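Local coordinates for protein 26S proteasome regulatory subunit rpn10 (Schizosaccharomyces pombe, PDB 2X5N) that belongs to the 19S regulatory complex of the 26S proteasome and protects ubiquitin chains against disassembly by deubiquitinating enzymes, thereby promoting protein degradation, at residues 2-7 against 103-108; 135-140 against 162-167; 6-11 against 109-114. All blocks are in the same frame, centred on the assembly; numbering follows the deposited sequence. Where two conformers were deposited one is given.

Contact 1: residues 2-7 against 103-108. With SO4 (sulfate ion), chain B.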
loop_
_atom_site.group_PDB
_atom_site.type_symbol
_atom_site.label_atom_id
_atom_site.label_comp_id
_atom_site.label_asym_id
_atom_site.label_seq_id
_atom_site.Cartn_x
_atom_site.Cartn_y
_atom_site.Cartn_z
ATOM N N LEU A 2 16.954 -4.269 3.193
ATOM C CA LEU A 2 16.589 -3.884 4.541
ATOM C C LEU A 2 15.740 -2.612 4.481
ATOM O O LEU A 2 16.235 -1.530 4.150
ATOM C CB LEU A 2 17.842 -3.672 5.378
ATOM C CG LEU A 2 17.597 -3.143 6.786
ATOM C CD1 LEU A 2 16.859 -4.145 7.622
ATOM C CD2 LEU A 2 18.934 -2.833 7.454
ATOM N N GLU A 3 14.444 -2.773 4.750
ATOM C CA GLU A 3 13.484 -1.690 4.616
ATOM C C GLU A 3 12.321 -1.828 5.607
ATOM O O GLU A 3 11.943 -2.929 6.018
ATOM C CB GLU A 3 12.958 -1.582 3.169
ATOM C CG GLU A 3 12.166 -2.803 2.685
ATOM C CD GLU A 3 11.752 -2.714 1.227
ATOM O OE1 GLU A 3 11.788 -1.614 0.647
ATOM O OE2 GLU A 3 11.361 -3.756 0.655
ATOM N N ALA A 4 11.765 -0.675 5.962
ATOM C CA ALA A 4 10.524 -0.543 6.709
ATOM C C ALA A 4 9.445 -0.176 5.721
ATOM O O ALA A 4 9.622 0.751 4.915
ATOM C CB ALA A 4 10.655 0.588 7.718
ATOM N N THR A 5 8.311 -0.858 5.793
ATOM C CA THR A 5 7.247 -0.665 4.815
ATOM C C THR A 5 5.952 -0.341 5.520
ATOM O O THR A 5 5.498 -1.099 6.384
ATOM C CB THR A 5 7.028 -1.944 3.975
ATOM O OG1 THR A 5 8.245 -2.326 3.324
ATOM C CG2 THR A 5 5.968 -1.763 2.909
ATOM N N MET A 6 5.351 0.783 5.141
ATOM C CA MET A 6 3.992 1.085 5.565
ATOM C C MET A 6 3.039 0.605 4.485
ATOM O O MET A 6 3.149 1.032 3.330
ATOM C CB MET A 6 3.782 2.578 5.807
ATOM C CG MET A 6 4.529 3.145 7.016
ATOM S SD MET A 6 4.088 2.398 8.583
ATOM C CE MET A 6 2.407 2.733 8.704
ATOM N N ILE A 7 2.130 -0.285 4.872
ATOM C CA ILE A 7 1.109 -0.824 3.990
ATOM C C ILE A 7 -0.194 -0.065 4.247
ATOM O O ILE A 7 -0.672 -0.018 5.362
ATOM C CB ILE A 7 0.927 -2.360 4.172
ATOM C CG1 ILE A 7 2.265 -3.087 3.916
ATOM C CG2 ILE A 7 -0.135 -2.825 3.221
ATOM C CD1 ILE A 7 2.303 -4.541 4.286
ATOM N N LYS A 103 16.857 3.070 11.943
ATOM C CA LYS A 103 16.886 4.029 10.859
ATOM C C LYS A 103 17.796 3.637 9.706
ATOM O O LYS A 103 17.830 4.314 8.685
ATOM C CB LYS A 103 17.158 5.421 11.412
ATOM C CG LYS A 103 15.905 5.890 12.172
ATOM C CD LYS A 103 16.020 7.240 12.807
ATOM C CE LYS A 103 14.697 7.632 13.483
ATOM N NZ LYS A 103 14.491 6.781 14.639
ATOM N N ILE A 104 18.504 2.517 9.836
ATOM C CA ILE A 104 19.219 1.967 8.686
ATOM C C ILE A 104 18.225 1.459 7.647
ATOM O O ILE A 104 18.529 1.432 6.462
ATOM C CB ILE A 104 20.211 0.827 9.041
ATOM C CG1 ILE A 104 21.113 1.224 10.215
ATOM C CG2 ILE A 104 21.055 0.479 7.813
ATOM C CD1 ILE A 104 22.163 0.196 10.569
ATOM N N GLN A 105 17.037 1.070 8.087
ATOM C CA GLN A 105 16.019 0.650 7.132
ATOM C C GLN A 105 15.698 1.736 6.113
ATOM O O GLN A 105 15.434 2.873 6.467
ATOM C CB GLN A 105 14.730 0.305 7.884
ATOM C CG GLN A 105 14.719 -1.004 8.654
ATOM C CD GLN A 105 13.453 -1.130 9.440
ATOM O OE1 GLN A 105 13.126 -0.271 10.263
ATOM N NE2 GLN A 105 12.658 -2.109 9.087
ATOM N N ARG A 106 15.678 1.334 4.850
ATOM C CA ARG A 106 15.106 2.135 3.789
ATOM C C ARG A 106 13.621 2.326 4.047
ATOM O O ARG A 106 13.027 1.612 4.853
ATOM C CB ARG A 106 15.306 1.432 2.448
ATOM C CG ARG A 106 16.770 1.140 2.084
ATOM C CD ARG A 106 16.827 0.098 0.992
ATOM N NE ARG A 106 18.170 -0.379 0.645
ATOM C CZ ARG A 106 18.966 0.209 -0.237
ATOM N NH1 ARG A 106 18.588 1.336 -0.828
ATOM N NH2 ARG A 106 20.153 -0.315 -0.509
ATOM N N GLN A 107 13.017 3.276 3.346
ATOM C CA GLN A 107 11.619 3.613 3.569
ATOM C C GLN A 107 10.774 3.294 2.347
ATOM O O GLN A 107 11.114 3.674 1.226
ATOM C CB GLN A 107 11.489 5.088 3.912
ATOM C CG GLN A 107 12.307 5.514 5.150
ATOM C CD GLN A 107 12.109 6.983 5.445
ATOM O OE1 GLN A 107 11.061 7.369 5.916
ATOM N NE2 GLN A 107 13.095 7.802 5.142
ATOM N N ARG A 108 9.668 2.572 2.583
ATOM C CA ARG A 108 8.781 2.194 1.488
ATOM C C ARG A 108 7.325 2.294 1.928
ATOM O O ARG A 108 6.979 1.983 3.068
ATOM C CB ARG A 108 9.076 0.764 1.008
ATOM C CG ARG A 108 8.152 0.266 -0.136
ATOM C CD ARG A 108 8.558 -1.132 -0.653
ATOM N NE ARG A 108 9.846 -1.048 -1.325
ATOM C CZ ARG A 108 10.030 -0.624 -2.564
ATOM N NH1 ARG A 108 9.008 -0.389 -3.368
ATOM N NH2 ARG A 108 11.260 -0.447 -3.001
HETATM S S SO4 B . 20.285 -3.534 1.620
HETATM O O1 SO4 B . 20.745 -2.970 0.351
HETATM O O2 SO4 B . 19.906 -4.946 1.429
HETATM O O3 SO4 B . 21.395 -3.442 2.557
HETATM O O4 SO4 B . 19.188 -2.730 2.073
HETATM O O HOH W 1 18.784 -0.364 4.510
HETATM O O HOH W 2 13.348 0.078 -0.847
#
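Glu3 and Arg108 form the tight centre of this contact. OE1 of Glu3 takes the NE proton of Arg108 at 2.8 Å, a salt bridge that lies in the guanidinium plane but meets the carboxylate on its syn side and 28° out of plane, the two planes being 73° apart. A bend at CG-CD (chi3 -68°) turns NE of the arginine back toward Glu3, and water 2 joins the same OE1 to NH2 of Arg108. Lys39, on helix 24-42, pairs with OE2, so the buried carboxylate sits between two positive charges, which would probably favour its ionised form.

Beneath this pair the backbones run as parallel neighbours in the central sheet of the von Willebrand factor A fold, with Ala4 N to Arg106 O at 2.8 Å and Met6 N to Arg108 O at 2.9 Å. Ala4 points to the other face, where its small methyl lies 3.6 Å from NE2 of Gln105; that amide gives Glu3 O a weak bond.

Toward solvent the grip slackens. Leu2 and Ile104 touch through CD2 and CG2 at 3.9 Å, and water 1 lies within hydrogen-bonding distance of both their carbonyl oxygens. The extended Arg106 reaches outward to a sulfate, probably from the crystallisation liquor: its NE bonds O4 almost straight at 2.9 Å, NH2 bonds O1, and Leu2 N also donates to O4.

Contact 2: residues 135-140 against 162-167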
loop_
_atom_site.group_PDB
_atom_site.type_symbol
_atom_site.label_atom_id
_atom_site.label_comp_id
_atom_site.label_asym_id
_atom_site.label_seq_id
_atom_site.Cartn_x
_atom_site.Cartn_y
_atom_site.Cartn_z
ATOM N N ASN A 135 13.527 10.115 -0.443
ATOM C CA ASN A 135 14.073 8.740 -0.573
ATOM C C ASN A 135 13.098 7.623 -0.112
ATOM O O ASN A 135 13.456 6.574 0.396
ATOM C CB ASN A 135 15.409 8.609 0.154
ATOM C CG ASN A 135 16.537 9.305 -0.581
ATOM O OD1 ASN A 135 16.624 9.231 -1.811
ATOM N ND2 ASN A 135 17.408 9.977 0.161
ATOM N N VAL A 136 11.841 7.913 -0.314
ATOM C CA VAL A 136 10.737 7.031 -0.026
ATOM C C VAL A 136 10.253 6.323 -1.267
ATOM O O VAL A 136 9.780 7.017 -2.160
ATOM C CB VAL A 136 9.608 7.691 0.786
ATOM C CG1 VAL A 136 8.573 6.690 1.195
ATOM C CG2 VAL A 136 10.170 8.441 1.981
ATOM N N ALA A 137 10.400 5.011 -1.343
ATOM C CA ALA A 137 9.884 4.241 -2.464
ATOM C C ALA A 137 8.403 3.987 -2.276
ATOM O O ALA A 137 7.901 4.001 -1.152
ATOM C CB ALA A 137 10.608 2.925 -2.558
ATOM N N ILE A 138 7.705 3.758 -3.379
ATOM C CA ILE A 138 6.286 3.483 -3.299
ATOM C C ILE A 138 5.862 2.513 -4.395
ATOM O O ILE A 138 6.294 2.619 -5.550
ATOM C CB ILE A 138 5.453 4.776 -3.330
ATOM C CG1 ILE A 138 3.952 4.456 -3.215
ATOM C CG2 ILE A 138 5.786 5.618 -4.563
ATOM C CD1 ILE A 138 3.119 5.570 -2.662
ATOM N N ASP A 139 5.019 1.574 -3.993
ATOM C CA ASP A 139 4.289 0.698 -4.890
ATOM C C ASP A 139 2.807 0.974 -4.715
ATOM O O ASP A 139 2.321 1.147 -3.602
ATOM C CB ASP A 139 4.574 -0.764 -4.572
ATOM C CG ASP A 139 6.027 -1.072 -4.615
ATOM O OD1 ASP A 139 6.678 -0.680 -5.607
ATOM O OD2 ASP A 139 6.515 -1.706 -3.659
ATOM N N ILE A 140 2.093 1.006 -5.827
ATOM C CA ILE A 140 0.647 1.181 -5.790
ATOM C C ILE A 140 -0.015 -0.001 -6.461
ATOM O O ILE A 140 0.361 -0.382 -7.560
ATOM C CB ILE A 140 0.214 2.459 -6.502
ATOM C CG1 ILE A 140 0.760 3.686 -5.756
ATOM C CG2 ILE A 140 -1.288 2.529 -6.618
ATOM C CD1 ILE A 140 0.519 5.002 -6.473
ATOM N N SER A 162 15.991 4.463 -9.354
ATOM C CA SER A 162 16.663 3.168 -9.416
ATOM C C SER A 162 15.664 1.999 -9.502
ATOM O O SER A 162 15.900 0.948 -8.921
ATOM C CB SER A 162 17.557 2.985 -8.189
ATOM O OG SER A 162 18.518 4.026 -8.089
ATOM N N ASP A 163 14.565 2.194 -10.234
ATOM C CA ASP A 163 13.552 1.161 -10.470
ATOM C C ASP A 163 12.979 0.598 -9.168
ATOM O O ASP A 163 12.714 -0.595 -9.038
ATOM C CB ASP A 163 14.123 0.032 -11.328
ATOM C CG ASP A 163 14.594 0.520 -12.688
ATOM O OD1 ASP A 163 13.793 1.170 -13.401
ATOM O OD2 ASP A 163 15.769 0.269 -13.040
ATOM N N SER A 164 12.752 1.485 -8.214
ATOM C CA SER A 164 12.315 1.076 -6.895
ATOM C C SER A 164 10.816 1.113 -6.718
ATOM O O SER A 164 10.323 0.570 -5.744
ATOM C CB SER A 164 12.970 1.992 -5.864
ATOM O OG SER A 164 12.528 3.330 -6.044
ATOM N N CYS A 165 10.124 1.803 -7.616
ATOM C CA CYS A 165 8.702 2.066 -7.476
ATOM C C CYS A 165 7.907 1.349 -8.561
ATOM O O CYS A 165 8.372 1.231 -9.690
ATOM C CB CYS A 165 8.427 3.565 -7.594
ATOM S SG CYS A 165 9.226 4.586 -6.308
ATOM N N HIS A 166 6.689 0.916 -8.237
ATOM C CA HIS A 166 5.882 0.103 -9.148
ATOM C C HIS A 166 4.420 0.471 -9.097
ATOM O O HIS A 166 3.887 0.756 -8.032
ATOM C CB HIS A 166 6.004 -1.401 -8.823
ATOM C CG HIS A 166 7.417 -1.855 -8.741
ATOM N ND1 HIS A 166 8.184 -1.704 -7.609
ATOM C CD2 HIS A 166 8.222 -2.407 -9.674
ATOM C CE1 HIS A 166 9.404 -2.152 -7.847
ATOM N NE2 HIS A 166 9.451 -2.592 -9.092
ATOM N N LEU A 167 3.799 0.443 -10.263
ATOM C CA LEU A 167 2.354 0.512 -10.387
ATOM C C LEU A 167 1.872 -0.837 -10.891
ATOM O O LEU A 167 2.263 -1.282 -11.983
ATOM C CB LEU A 167 1.955 1.612 -11.358
ATOM C CG LEU A 167 0.455 1.705 -11.624
ATOM C CD1 LEU A 167 -0.339 1.996 -10.375
ATOM C CD2 LEU A 167 0.206 2.774 -12.670
#
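Ala137 meets the loop before the neighbouring strand mainly through its methyl group: its CB lies 4.0 Å from OG of Ser164, a distance that amounts to simple packing. The serine hydroxyl has its polar partner in Ser161 O. A small residue suits this position, since the guanidinium of Arg108 lies close to the same methyl.

At Ile138 the sulfur of Cys165 takes the place of a backbone acceptor. The amide of Ile138 donates to SG at 3.4 Å with an N-H...S angle of 161°, and SG lies beside its own backbone N (chi1 -62°), turned to the adjacent strand. The same sulfur packs 4.0 Å from CG2 of Ile138, so it serves both as a soft acceptor and as an apolar neighbour. Ile138 O then accepts from His166 N, in the carbonyl plane and on a lone pair. From here the chains pair as parallel strands, 166-170 forming an edge of the Rossmann-like sheet of the VWA domain, with helix 151-159 in the crossover between them.

Asp139 and His166 point the same way, side by side. ND1 of the imidazole donates to OD1 at 2.7 Å; the oxygen lies in the ring plane, whereas the ring nitrogen stands 34° out of the carboxylate plane on its syn side. This bond would limit rotation of the ring, and OD2 is occupied by a salt bridge to Arg108. Pro185 and Ile186 touch the side chain of His166 from a later loop.

Ile140 continues the backbone ladder, its N bonding His166 O at 2.9 Å. On the face away from Asp139 its CG2, in the conformer given, touches CD1 of Leu167 at 3.9 Å, and Phe155 of helix 151-159 packs against the isoleucine.

Contact 3: residues 6-11 against 109-114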
loop_
_atom_site.group_PDB
_atom_site.type_symbol
_atom_site.label_atom_id
_atom_site.label_comp_id
_atom_site.label_asym_id
_atom_site.label_seq_id
_atom_site.Cartn_x
_atom_site.Cartn_y
_atom_site.Cartn_z
ATOM N N MET A 6 5.351 0.783 5.141
ATOM C CA MET A 6 3.992 1.085 5.565
ATOM C C MET A 6 3.039 0.605 4.485
ATOM O O MET A 6 3.149 1.032 3.330
ATOM C CB MET A 6 3.782 2.578 5.807
ATOM C CG MET A 6 4.529 3.145 7.016
ATOM S SD MET A 6 4.088 2.398 8.583
ATOM C CE MET A 6 2.407 2.733 8.704
ATOM N N ILE A 7 2.130 -0.285 4.872
ATOM C CA ILE A 7 1.109 -0.824 3.990
ATOM C C ILE A 7 -0.194 -0.065 4.247
ATOM O O ILE A 7 -0.672 -0.018 5.362
ATOM C CB ILE A 7 0.927 -2.360 4.172
ATOM C CG1 ILE A 7 2.265 -3.087 3.916
ATOM C CG2 ILE A 7 -0.135 -2.825 3.221
ATOM C CD1 ILE A 7 2.303 -4.541 4.286
ATOM N N LEU A 8 -0.715 0.556 3.194
ATOM C CA LEU A 8 -1.870 1.424 3.262
ATOM C C LEU A 8 -3.037 0.751 2.562
ATOM O O LEU A 8 -2.990 0.507 1.343
ATOM C CB LEU A 8 -1.584 2.754 2.556
ATOM C CG LEU A 8 -0.882 3.833 3.393
ATOM C CD1 LEU A 8 0.392 3.306 4.079
ATOM C CD2 LEU A 8 -0.535 5.039 2.530
ATOM N N ILE A 9 -4.077 0.456 3.329
ATOM C CA ILE A 9 -5.274 -0.190 2.790
ATOM C C ILE A 9 -6.363 0.839 2.554
ATOM O O ILE A 9 -6.518 1.804 3.306
ATOM C CB ILE A 9 -5.794 -1.351 3.678
ATOM C CG1 ILE A 9 -6.161 -0.920 5.111
ATOM C CG2 ILE A 9 -4.758 -2.476 3.672
ATOM C CD1 ILE A 9 -6.864 -1.995 5.845
ATOM N N ASP A 10 -7.093 0.629 1.472
ATOM C CA ASP A 10 -8.254 1.430 1.145
ATOM C C ASP A 10 -9.467 0.790 1.828
ATOM O O ASP A 10 -9.871 -0.330 1.487
ATOM C CB ASP A 10 -8.392 1.508 -0.383
ATOM C CG ASP A 10 -9.464 2.477 -0.859
ATOM O OD1 ASP A 10 -10.396 2.800 -0.092
ATOM O OD2 ASP A 10 -9.363 2.899 -2.034
ATOM N N ASN A 11 -10.007 1.485 2.823
ATOM C CA ASN A 11 -11.261 1.068 3.478
ATOM C C ASN A 11 -12.374 2.074 3.212
ATOM O O ASN A 11 -13.225 2.299 4.080
ATOM C CB ASN A 11 -11.072 0.858 4.979
ATOM C CG ASN A 11 -10.705 2.126 5.701
ATOM O OD1 ASN A 11 -9.986 2.960 5.165
ATOM N ND2 ASN A 11 -11.163 2.263 6.949
ATOM N N ILE A 109 6.478 2.669 0.979
ATOM C CA ILE A 109 5.031 2.628 1.115
ATOM C C ILE A 109 4.479 1.661 0.079
ATOM O O ILE A 109 4.870 1.716 -1.080
ATOM C CB ILE A 109 4.418 4.036 0.872
ATOM C CG1 ILE A 109 4.906 4.976 1.974
ATOM C CG2 ILE A 109 2.891 3.945 0.798
ATOM C CD1 ILE A 109 4.542 6.421 1.735
ATOM N N VAL A 110 3.562 0.779 0.489
ATOM C CA VAL A 110 2.768 -0.030 -0.460
ATOM C C VAL A 110 1.312 0.352 -0.236
ATOM O O VAL A 110 0.804 0.137 0.849
ATOM C CB VAL A 110 2.972 -1.548 -0.268
ATOM C CG1 VAL A 110 2.075 -2.313 -1.225
ATOM C CG2 VAL A 110 4.421 -1.891 -0.528
ATOM N N ALA A 111 0.681 0.972 -1.230
ATOM C CA ALA A 111 -0.661 1.492 -1.075
ATOM C C ALA A 111 -1.625 0.869 -2.067
ATOM O O ALA A 111 -1.323 0.766 -3.264
ATOM C CB ALA A 111 -0.671 3.012 -1.271
ATOM N N PHE A 112 -2.806 0.534 -1.576
ATOM C CA PHE A 112 -3.908 0.091 -2.402
ATOM C C PHE A 112 -4.812 1.273 -2.734
ATOM O O PHE A 112 -5.142 2.073 -1.863
ATOM C CB PHE A 112 -4.744 -0.935 -1.657
ATOM C CG PHE A 112 -4.065 -2.248 -1.423
ATOM C CD1 PHE A 112 -4.333 -3.338 -2.243
ATOM C CD2 PHE A 112 -3.164 -2.408 -0.370
ATOM C CE1 PHE A 112 -3.744 -4.567 -2.008
ATOM C CE2 PHE A 112 -2.571 -3.639 -0.137
ATOM C CZ PHE A 112 -2.872 -4.723 -0.948
ATOM N N VAL A 113 -5.217 1.370 -4.000
ATOM C CA VAL A 113 -6.166 2.373 -4.428
ATOM C C VAL A 113 -7.292 1.678 -5.190
ATOM O O VAL A 113 -7.081 1.100 -6.257
ATOM C CB VAL A 113 -5.489 3.416 -5.342
ATOM C CG1 VAL A 113 -6.548 4.402 -5.900
ATOM C CG2 VAL A 113 -4.384 4.153 -4.580
ATOM N N GLY A 114 -8.488 1.729 -4.610
ATOM C CA GLY A 114 -9.696 1.182 -5.222
ATOM C C GLY A 114 -10.791 2.213 -5.300
ATOM O O GLY A 114 -11.966 1.874 -5.455
#
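Asp10 OD2 is gripped by two donors, the backbone N of Gly114 at 3.0 Å and the hydroxyl of Ser115. The carboxylate stands at the C-terminal end of strand 3-9, where the central parallel strands of the von Willebrand factor A fold run out into loops. In many relatives this end carries a metal-ion-dependent adhesion site, but here the coordinates contain no metal beside Asp10. CG lies opposite the backbone N (chi1 -172°), which carries the carboxylate across to Gly114, the first residue past strand 106-113. The amide reaches OD2 on the anti side, 26° out of the carboxylate plane, and the other oxygen, OD1, bonds Ser12. Both oxygens of this buried acid thus have partners.

Behind the carboxylate, strands 6-9 and 109-113 run parallel, only 7° apart. Leu8 is held through both its N and its O: the N donates to Val110 O at 2.8 Å, in the carbonyl plane, and the O accepts from Phe112 N at 2.9 Å.

Side chains alternate between two helical layers; beta-branched Ile and Val suit the extended backbone, and all the aliphatic residues the dry surroundings. On the side of Leu8, its CB meets the methyl of Ala111 at 3.9 Å and its CD2 meets CG2 of Ile109 at 4.0 Å; the small alanine sits beside the leucine CB. On the other side Ile7 and Ile9 both reach Phe112, Ile9 obliquely, while Val110 lies on the same face, and Gln28 and Thr31 of helix 24-42 touch the phenylalanine. CG2 of Ile7 reaches the ring edge at CE2, 4.2 Å away, and the same edge faces Leu8 O, which lies in the ring plane 3.4 Å from CD2.

From the N terminus, strand 3-9 starts both contact 1 and contact 3. Each closes when the chain returns as strand 106-113, after about a hundred residues that include helices 24-42 and 86-98. The two are successive stretches of one strand pair, sharing Met6 and Ile7; their loops interlock, contact 3 opening before contact 1 closes and closing after it, neither nested in the other. Contact 2 opens afterwards and closes a much shorter loop through helix 151-159, adding the edge strand 166-170. Strand 106-113 neighbours 136-143, joining all three in one sheet: Ala137 O and Asp139 O probably accept from the amides of Ile109 and Ala111, while Arg108 NH1 reaches from contact 1 to Ser164 O in contact 2.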